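PDB 6SMO: PKS_KS domain-containing protein from Photorhabdus luminescens subsp. laumondii, which probably catalyses the condensation of acyl units on a growing chain, as a beta-ketoacyl synthase, and here holds a covalently bound polyketide. Local coordinates for residues T189-L198 and S425-I435; F258-L267 and H369-V380. All coordinates share one frame; numbering follows the deposited sequence.

How the contacts relate
Along the chain the segments come in the order 189-198, 258-267, 369-380 and 425-435, so contact 2 is nested inside the loop closed by contact 1. Their centres lie about 12 Å apart, close to the middle of the molecule. Each sets one central helix of the thiolase fold, 193-206 or 372-388, against strands: 420-427 and 431-438 in contact 1, 263-271 in contact 2. Asn375 ties the two together, probably bonding Cys191 O through ND2 and Ser425 OG through OD1. Both contacts end at the bound polyketide: Cys191 of contact 1 carries it, and His369 and Leu371 of contact 2 approach its carbonyl O19.

Contact 1 (T189-L198 and S425-I435). With LKZ (3,5,7,9,11-pentakis(oxidanylidene)dodecanal), chain H.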
# COMPACT_ATOMS: atom_id res chain seq x y z
N THR B 189 -0.90 0.75 0.78
CA THR B 189 -1.52 -0.28 1.65
C THR B 189 -2.95 -0.64 1.22
O THR B 189 -3.84 -0.56 2.06
CB THR B 189 -1.54 0.21 3.10
OG1 THR B 189 -1.92 1.58 3.06
CG2 THR B 189 -0.19 0.08 3.77
N GLY B 190 -3.15 -1.05 -0.03
CA GLY B 190 -4.49 -1.43 -0.52
C GLY B 190 -5.53 -0.34 -0.39
O GLY B 190 -5.30 0.77 -0.86
N CYS B 191 -6.66 -0.71 0.22
CA CYS B 191 -7.84 0.13 0.44
C CYS B 191 -7.78 0.89 1.74
O CYS B 191 -8.77 1.51 2.10
CB CYS B 191 -9.04 -0.79 0.39
SG CYS B 191 -9.07 -1.40 -1.31
N ALA B 192 -6.66 0.81 2.45
CA ALA B 192 -6.49 1.64 3.67
C ALA B 192 -5.47 2.76 3.42
O ALA B 192 -5.34 3.62 4.28
CB ALA B 192 -6.11 0.77 4.84
N ALA B 193 -4.84 2.75 2.24
CA ALA B 193 -3.79 3.68 1.77
C ALA B 193 -4.26 5.14 1.89
O ALA B 193 -3.44 5.99 2.29
CB ALA B 193 -3.42 3.34 0.35
N GLY B 194 -5.53 5.41 1.56
CA GLY B 194 -6.13 6.76 1.62
C GLY B 194 -5.97 7.40 2.99
O GLY B 194 -5.42 8.51 3.06
N LEU B 195 -6.43 6.72 4.05
CA LEU B 195 -6.35 7.20 5.46
C LEU B 195 -4.90 7.17 5.95
O LEU B 195 -4.55 8.03 6.78
CB LEU B 195 -7.23 6.34 6.37
CG LEU B 195 -8.75 6.45 6.18
CD1 LEU B 195 -9.46 5.91 7.41
CD2 LEU B 195 -9.19 7.88 5.91
N ASP B 196 -4.10 6.22 5.47
CA ASP B 196 -2.67 6.06 5.85
C ASP B 196 -1.87 7.26 5.33
O ASP B 196 -0.94 7.70 6.04
CB ASP B 196 -2.11 4.72 5.37
CG ASP B 196 -2.69 3.51 6.08
OD1 ASP B 196 -3.50 3.71 7.01
OD2 ASP B 196 -2.33 2.38 5.70
N ALA B 197 -2.22 7.77 4.14
CA ALA B 197 -1.64 8.99 3.53
C ALA B 197 -2.00 10.21 4.38
O ALA B 197 -1.11 11.06 4.61
CB ALA B 197 -2.11 9.14 2.11
N LEU B 198 -3.26 10.30 4.82
CA LEU B 198 -3.76 11.36 5.75
C LEU B 198 -3.07 11.20 7.11
O LEU B 198 -2.75 12.24 7.72
CB LEU B 198 -5.28 11.24 5.88
CG LEU B 198 -6.09 11.60 4.63
CD1 LEU B 198 -7.52 11.10 4.75
CD2 LEU B 198 -6.07 13.10 4.39
N SER B 425 -11.81 2.58 7.75
CA SER B 425 -11.32 2.05 6.45
C SER B 425 -10.73 0.65 6.64
O SER B 425 -10.16 0.39 7.72
CB SER B 425 -10.32 2.98 5.81
OG SER B 425 -10.96 4.15 5.33
N SER B 426 -10.88 -0.21 5.63
CA SER B 426 -10.40 -1.62 5.61
C SER B 426 -9.90 -1.96 4.20
O SER B 426 -10.48 -1.44 3.22
CB SER B 426 -11.49 -2.57 6.04
OG SER B 426 -11.80 -2.39 7.42
N GLY B 427 -8.87 -2.80 4.12
CA GLY B 427 -8.31 -3.25 2.84
C GLY B 427 -7.73 -4.64 2.98
O GLY B 427 -7.88 -5.24 4.05
N PHE B 428 -7.04 -5.11 1.93
CA PHE B 428 -6.39 -6.45 1.91
C PHE B 428 -5.14 -6.43 2.79
O PHE B 428 -4.62 -5.34 3.03
CB PHE B 428 -6.12 -6.92 0.48
CG PHE B 428 -7.36 -7.34 -0.27
CD1 PHE B 428 -8.56 -7.50 0.39
CD2 PHE B 428 -7.32 -7.57 -1.63
CE1 PHE B 428 -9.70 -7.88 -0.29
CE2 PHE B 428 -8.46 -7.96 -2.31
CZ PHE B 428 -9.64 -8.11 -1.64
N SER B 429 -4.68 -7.62 3.18
CA SER B 429 -3.58 -7.91 4.15
C SER B 429 -4.06 -7.60 5.57
O SER B 429 -3.24 -7.23 6.40
CB SER B 429 -2.24 -7.31 3.83
OG SER B 429 -2.04 -7.20 2.44
N GLY B 430 -5.37 -7.69 5.79
CA GLY B 430 -6.00 -7.47 7.10
C GLY B 430 -5.67 -6.11 7.69
O GLY B 430 -5.41 -6.04 8.89
N ILE B 431 -5.71 -5.07 6.86
CA ILE B 431 -5.36 -3.70 7.33
C ILE B 431 -6.60 -2.91 7.75
O ILE B 431 -7.50 -2.75 6.93
CB ILE B 431 -4.54 -2.94 6.28
CG1 ILE B 431 -3.29 -3.72 5.87
CG2 ILE B 431 -4.19 -1.55 6.78
CD1 ILE B 431 -2.39 -2.96 4.93
N HIS B 432 -6.65 -2.50 9.01
CA HIS B 432 -7.69 -1.56 9.51
C HIS B 432 -7.04 -0.20 9.78
O HIS B 432 -5.93 -0.18 10.34
CB HIS B 432 -8.37 -2.11 10.77
CG HIS B 432 -9.16 -3.35 10.54
ND1 HIS B 432 -10.33 -3.36 9.79
CD2 HIS B 432 -8.97 -4.63 10.95
CE1 HIS B 432 -10.82 -4.58 9.75
NE2 HIS B 432 -10.01 -5.37 10.45
N SER B 433 -7.71 0.89 9.39
CA SER B 433 -7.25 2.29 9.56
C SER B 433 -8.42 3.18 9.97
O SER B 433 -9.49 3.09 9.33
CB SER B 433 -6.57 2.79 8.32
OG SER B 433 -5.33 2.13 8.11
N VAL B 434 -8.23 4.00 11.01
CA VAL B 434 -9.25 4.93 11.58
C VAL B 434 -8.60 6.31 11.75
O VAL B 434 -7.46 6.36 12.24
CB VAL B 434 -9.80 4.39 12.91
CG1 VAL B 434 -10.83 5.33 13.52
CG2 VAL B 434 -10.39 3.00 12.76
N ILE B 435 -9.31 7.37 11.36
CA ILE B 435 -8.97 8.79 11.68
C ILE B 435 -10.14 9.40 12.45
O ILE B 435 -11.30 9.07 12.12
CB ILE B 435 -8.61 9.61 10.42
CG1 ILE B 435 -9.70 9.52 9.34
CG2 ILE B 435 -7.25 9.20 9.88
CD1 ILE B 435 -9.65 10.65 8.34
C4 LKZ H . -5.95 -6.35 -8.37
C5 LKZ H . -4.95 -6.00 -7.30
C6 LKZ H . -5.07 -4.62 -6.65
C7 LKZ H . -5.53 -4.80 -5.22
C8 LKZ H . -5.66 -3.58 -4.30
C10 LKZ H . -9.54 -3.81 -0.80
C22 LKZ H . -5.29 -6.11 -9.72
C11 LKZ H . -10.02 -2.53 -1.43
O19 LKZ H . -11.06 -2.46 -2.06
C3 LKZ H . -8.08 -3.88 -1.21
O23 LKZ H . -7.20 -4.02 -0.38
C2 LKZ H . -7.76 -3.64 -2.70
C9 LKZ H . -6.33 -4.07 -3.01
O20 LKZ H . -5.74 -4.85 -2.29
O21 LKZ H . -5.85 -5.91 -4.83
O22 LKZ H . -4.06 -6.79 -7.01
O24 LKZ H . -4.75 -7.01 -10.35
C23 LKZ H . -5.35 -4.69 -10.24
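With Asp196 CG and Ser433 OG each anti to the carbonyl carbon of its own residue (chi1 -69° in both), the two side chains lean together across the gap between helix and strand. Ser433 OG donates to Asp196 OD1 at 2.7 Å, on the syn side and near the carboxylate plane. Asp196 OD2 takes the hydroxyl OG1 of Thr189 at 2.8 Å from the anti side, 31° out of plane. Tyr289 also bonds OD1, and Lys153 of the neighbouring Ketoacyl_synth_N chain forms a salt bridge with OD2, so this buried carboxylate is held from several directions. Four residues earlier, Ala192 CB rests 3.6 Å from Ile431 CG2, while Leu195 splits its branches: CD1 lies over Ser425, and CD2 reaches Ile435 CD1 at 3.7 Å. Ser425 OG itself bonds Asn375 and Lys423. In this thiolase fold Cys191 sits in a type II' turn just before helix 193-206, facing Gly427, and its SG is covalently joined to C11 of the polyketide. Phe428 N donates to ketone O23 at 2.6 Å, with a weak second bond from Cys191 N at 3.4 Å. These two amides resemble a ketosynthase oxyanion hole, occupied here by a ketone of the chain and not by O19. The Phe428 ring presents one face to polyketide C3, which stands 3.6 Å above its plane, toward the rim.

Contact 2 (F258-L267 and H369-V380); sequences FVIAEGCGIL and HALAAANAIESV. With LKZ (3,5,7,9,11-pentakis(oxidanylidene)dodecanal), chain H.
His369 N donates to Val259 O at 2.6 Å, nearly along the C=O axis, and Ala261 N returns a bond to His369 O at 2.7 Å, from well above the carbonyl plane. Together the two hydrogen bonds make a single beta bridge between Ile260 and His369, and the CA-H of Ile260 adds a longer C-H...O contact to His369 O. In the thiolase fold this bridge leads on one side into strand 263-271 and on the other, past Ala370 and Leu371, into helix 372-388. Ala370 CA continues the pairing with a C-H...O contact to Ala261 O.

Helix and strand then cross at 51°, their axes approaching to 6.2 Å, and small residues permit this nearness. Ala373 CB sits on Gly263 O and Ala376 CB on Gly265 O, while Ile377 lays CG1 against the carbonyl of Cys264. Farther along, Leu267 CD1 meets Val380 CG2 at 3.7 Å, and Leu267 CD2 faces Ser379. The far side of the strand is covered by helix 95-111, where Phe99 and Ala103 touch Cys264.

Toward the polyketide, His369 CG lies anti to the backbone N (chi1 -160°), which brings the ring beside Phe258. The pair is T-shaped: the imidazole edge, led by CD2, points at one face of the phenyl ring, with centroids 5.0 Å apart and planes at 72°. Phe230 meets the same phenylalanine edge-to-face, and His332 lies against the imidazole, consistent with the two histidines of a ketosynthase site. Leu371 CD2 comes to 3.2 Å from polyketide atom O19, and His369 NE2 lies 2.9 Å from that same oxygen.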
# COMPACT_ATOMS: atom_id res chain seq x y z
N PHE B 258 -19.10 -5.68 -3.55
CA PHE B 258 -18.90 -4.23 -3.77
C PHE B 258 -18.93 -3.92 -5.28
O PHE B 258 -18.41 -4.72 -6.07
CB PHE B 258 -17.60 -3.74 -3.11
CG PHE B 258 -16.31 -4.20 -3.75
CD1 PHE B 258 -15.78 -3.54 -4.85
CD2 PHE B 258 -15.60 -5.27 -3.22
CE1 PHE B 258 -14.58 -3.95 -5.42
CE2 PHE B 258 -14.40 -5.68 -3.79
CZ PHE B 258 -13.90 -5.02 -4.89
N VAL B 259 -19.56 -2.80 -5.64
CA VAL B 259 -19.53 -2.22 -7.02
C VAL B 259 -18.24 -1.41 -7.15
O VAL B 259 -18.12 -0.38 -6.46
CB VAL B 259 -20.77 -1.35 -7.30
CG1 VAL B 259 -20.66 -0.59 -8.61
CG2 VAL B 259 -22.05 -2.17 -7.26
N ILE B 260 -17.31 -1.86 -8.01
CA ILE B 260 -15.99 -1.19 -8.24
C ILE B 260 -16.24 0.17 -8.88
O ILE B 260 -17.20 0.30 -9.66
CB ILE B 260 -15.05 -2.08 -9.08
CG1 ILE B 260 -13.60 -1.59 -9.00
CG2 ILE B 260 -15.52 -2.18 -10.52
CD1 ILE B 260 -12.58 -2.62 -9.40
N ALA B 261 -15.38 1.15 -8.57
CA ALA B 261 -15.50 2.56 -9.01
C ALA B 261 -14.10 3.15 -9.22
O ALA B 261 -13.11 2.50 -8.83
CB ALA B 261 -16.27 3.35 -7.99
N GLU B 262 -14.03 4.35 -9.82
CA GLU B 262 -12.79 5.14 -10.00
C GLU B 262 -13.00 6.53 -9.38
O GLU B 262 -14.16 6.86 -9.05
CB GLU B 262 -12.41 5.24 -11.48
CG GLU B 262 -13.46 5.92 -12.35
CD GLU B 262 -13.08 6.07 -13.81
OE1 GLU B 262 -13.91 6.60 -14.58
OE2 GLU B 262 -11.97 5.66 -14.19
N GLY B 263 -11.92 7.30 -9.23
CA GLY B 263 -11.96 8.69 -8.73
C GLY B 263 -10.73 9.05 -7.92
O GLY B 263 -9.77 8.25 -7.90
N CYS B 264 -10.75 10.22 -7.28
CA CYS B 264 -9.64 10.77 -6.46
C CYS B 264 -10.19 11.74 -5.42
O CYS B 264 -11.12 12.51 -5.75
CB CYS B 264 -8.61 11.48 -7.33
SG CYS B 264 -7.28 12.28 -6.40
N GLY B 265 -9.64 11.70 -4.20
CA GLY B 265 -9.88 12.68 -3.12
C GLY B 265 -8.57 13.31 -2.68
O GLY B 265 -7.60 12.55 -2.50
N ILE B 266 -8.54 14.63 -2.53
CA ILE B 266 -7.34 15.40 -2.07
C ILE B 266 -7.78 16.37 -0.97
O ILE B 266 -8.69 17.18 -1.22
CB ILE B 266 -6.65 16.13 -3.24
CG1 ILE B 266 -6.14 15.17 -4.32
CG2 ILE B 266 -5.54 17.04 -2.74
CD1 ILE B 266 -5.00 14.27 -3.87
N LEU B 267 -7.15 16.27 0.21
CA LEU B 267 -7.35 17.18 1.36
C LEU B 267 -6.06 17.99 1.58
O LEU B 267 -4.99 17.36 1.69
CB LEU B 267 -7.69 16.36 2.61
CG LEU B 267 -9.08 15.73 2.64
CD1 LEU B 267 -9.11 14.42 1.87
CD2 LEU B 267 -9.54 15.50 4.08
N HIS B 369 -17.03 1.45 -4.97
CA HIS B 369 -15.73 1.26 -4.28
C HIS B 369 -14.56 1.63 -5.18
O HIS B 369 -14.31 0.92 -6.15
CB HIS B 369 -15.65 -0.18 -3.73
CG HIS B 369 -14.65 -0.37 -2.65
ND1 HIS B 369 -13.75 0.59 -2.30
CD2 HIS B 369 -14.39 -1.42 -1.85
CE1 HIS B 369 -12.98 0.15 -1.34
NE2 HIS B 369 -13.36 -1.07 -1.04
N ALA B 370 -13.82 2.67 -4.81
CA ALA B 370 -12.65 3.19 -5.55
C ALA B 370 -11.36 2.76 -4.86
O ALA B 370 -10.35 3.41 -5.07
CB ALA B 370 -12.75 4.69 -5.69
N LEU B 371 -11.44 1.73 -4.02
CA LEU B 371 -10.29 1.15 -3.28
C LEU B 371 -9.66 2.21 -2.39
O LEU B 371 -10.35 2.68 -1.48
CB LEU B 371 -9.28 0.51 -4.24
CG LEU B 371 -9.86 -0.23 -5.44
CD1 LEU B 371 -8.76 -0.92 -6.22
CD2 LEU B 371 -10.92 -1.23 -5.03
N ALA B 372 -8.39 2.53 -2.62
CA ALA B 372 -7.66 3.56 -1.83
C ALA B 372 -8.35 4.91 -1.99
O ALA B 372 -8.52 5.61 -0.98
CB ALA B 372 -6.25 3.64 -2.32
N ALA B 373 -8.81 5.23 -3.20
CA ALA B 373 -9.47 6.52 -3.49
C ALA B 373 -10.76 6.71 -2.67
O ALA B 373 -11.06 7.86 -2.34
CB ALA B 373 -9.71 6.67 -4.97
N ALA B 374 -11.48 5.63 -2.36
CA ALA B 374 -12.74 5.68 -1.59
C ALA B 374 -12.51 6.30 -0.21
O ALA B 374 -13.37 7.04 0.23
CB ALA B 374 -13.30 4.29 -1.45
N ASN B 375 -11.38 6.00 0.44
CA ASN B 375 -11.09 6.58 1.78
C ASN B 375 -11.02 8.11 1.69
O ASN B 375 -11.61 8.76 2.53
CB ASN B 375 -9.75 6.10 2.32
CG ASN B 375 -9.67 4.60 2.42
OD1 ASN B 375 -10.68 3.94 2.65
ND2 ASN B 375 -8.48 4.06 2.27
N ALA B 376 -10.31 8.62 0.68
CA ALA B 376 -10.06 10.06 0.44
C ALA B 376 -11.38 10.76 0.06
O ALA B 376 -11.65 11.84 0.62
CB ALA B 376 -9.02 10.23 -0.64
N ILE B 377 -12.15 10.18 -0.86
CA ILE B 377 -13.45 10.74 -1.36
C ILE B 377 -14.42 10.83 -0.18
O ILE B 377 -15.11 11.87 -0.07
CB ILE B 377 -14.01 9.90 -2.53
CG1 ILE B 377 -13.10 9.93 -3.75
CG2 ILE B 377 -15.42 10.36 -2.89
CD1 ILE B 377 -13.31 8.79 -4.72
N GLU B 378 -14.49 9.79 0.66
CA GLU B 378 -15.33 9.75 1.88
C GLU B 378 -14.80 10.74 2.92
O GLU B 378 -15.62 11.30 3.67
CB GLU B 378 -15.37 8.33 2.46
CG GLU B 378 -16.23 7.37 1.67
CD GLU B 378 -16.00 5.90 1.99
OE1 GLU B 378 -15.83 5.57 3.18
OE2 GLU B 378 -15.98 5.08 1.04
N SER B 379 -13.48 10.94 2.97
CA SER B 379 -12.79 11.92 3.86
C SER B 379 -13.13 13.35 3.42
O SER B 379 -13.28 14.21 4.31
CB SER B 379 -11.30 11.70 3.90
OG SER B 379 -10.97 10.63 4.77
N VAL B 380 -13.24 13.60 2.11
CA VAL B 380 -13.69 14.90 1.54
C VAL B 380 -15.16 15.12 1.92
O VAL B 380 -15.49 16.22 2.38
CB VAL B 380 -13.48 14.96 0.01
CG1 VAL B 380 -14.23 16.13 -0.63
CG2 VAL B 380 -12.01 15.03 -0.36
C4 LKZ H . -5.95 -6.35 -8.37
C5 LKZ H . -4.95 -6.00 -7.30
C6 LKZ H . -5.07 -4.62 -6.65
C7 LKZ H . -5.53 -4.80 -5.22
C8 LKZ H . -5.66 -3.58 -4.30
C10 LKZ H . -9.54 -3.81 -0.80
C22 LKZ H . -5.29 -6.11 -9.72
C11 LKZ H . -10.02 -2.53 -1.43
O19 LKZ H . -11.06 -2.46 -2.06
C3 LKZ H . -8.08 -3.88 -1.21
O23 LKZ H . -7.20 -4.02 -0.38
C2 LKZ H . -7.76 -3.64 -2.70
C9 LKZ H . -6.33 -4.07 -3.01
O20 LKZ H . -5.74 -4.85 -2.29
O21 LKZ H . -5.85 -5.91 -4.83
O22 LKZ H . -4.06 -6.79 -7.01
O24 LKZ H . -4.75 -7.01 -10.35
C23 LKZ H . -5.35 -4.69 -10.24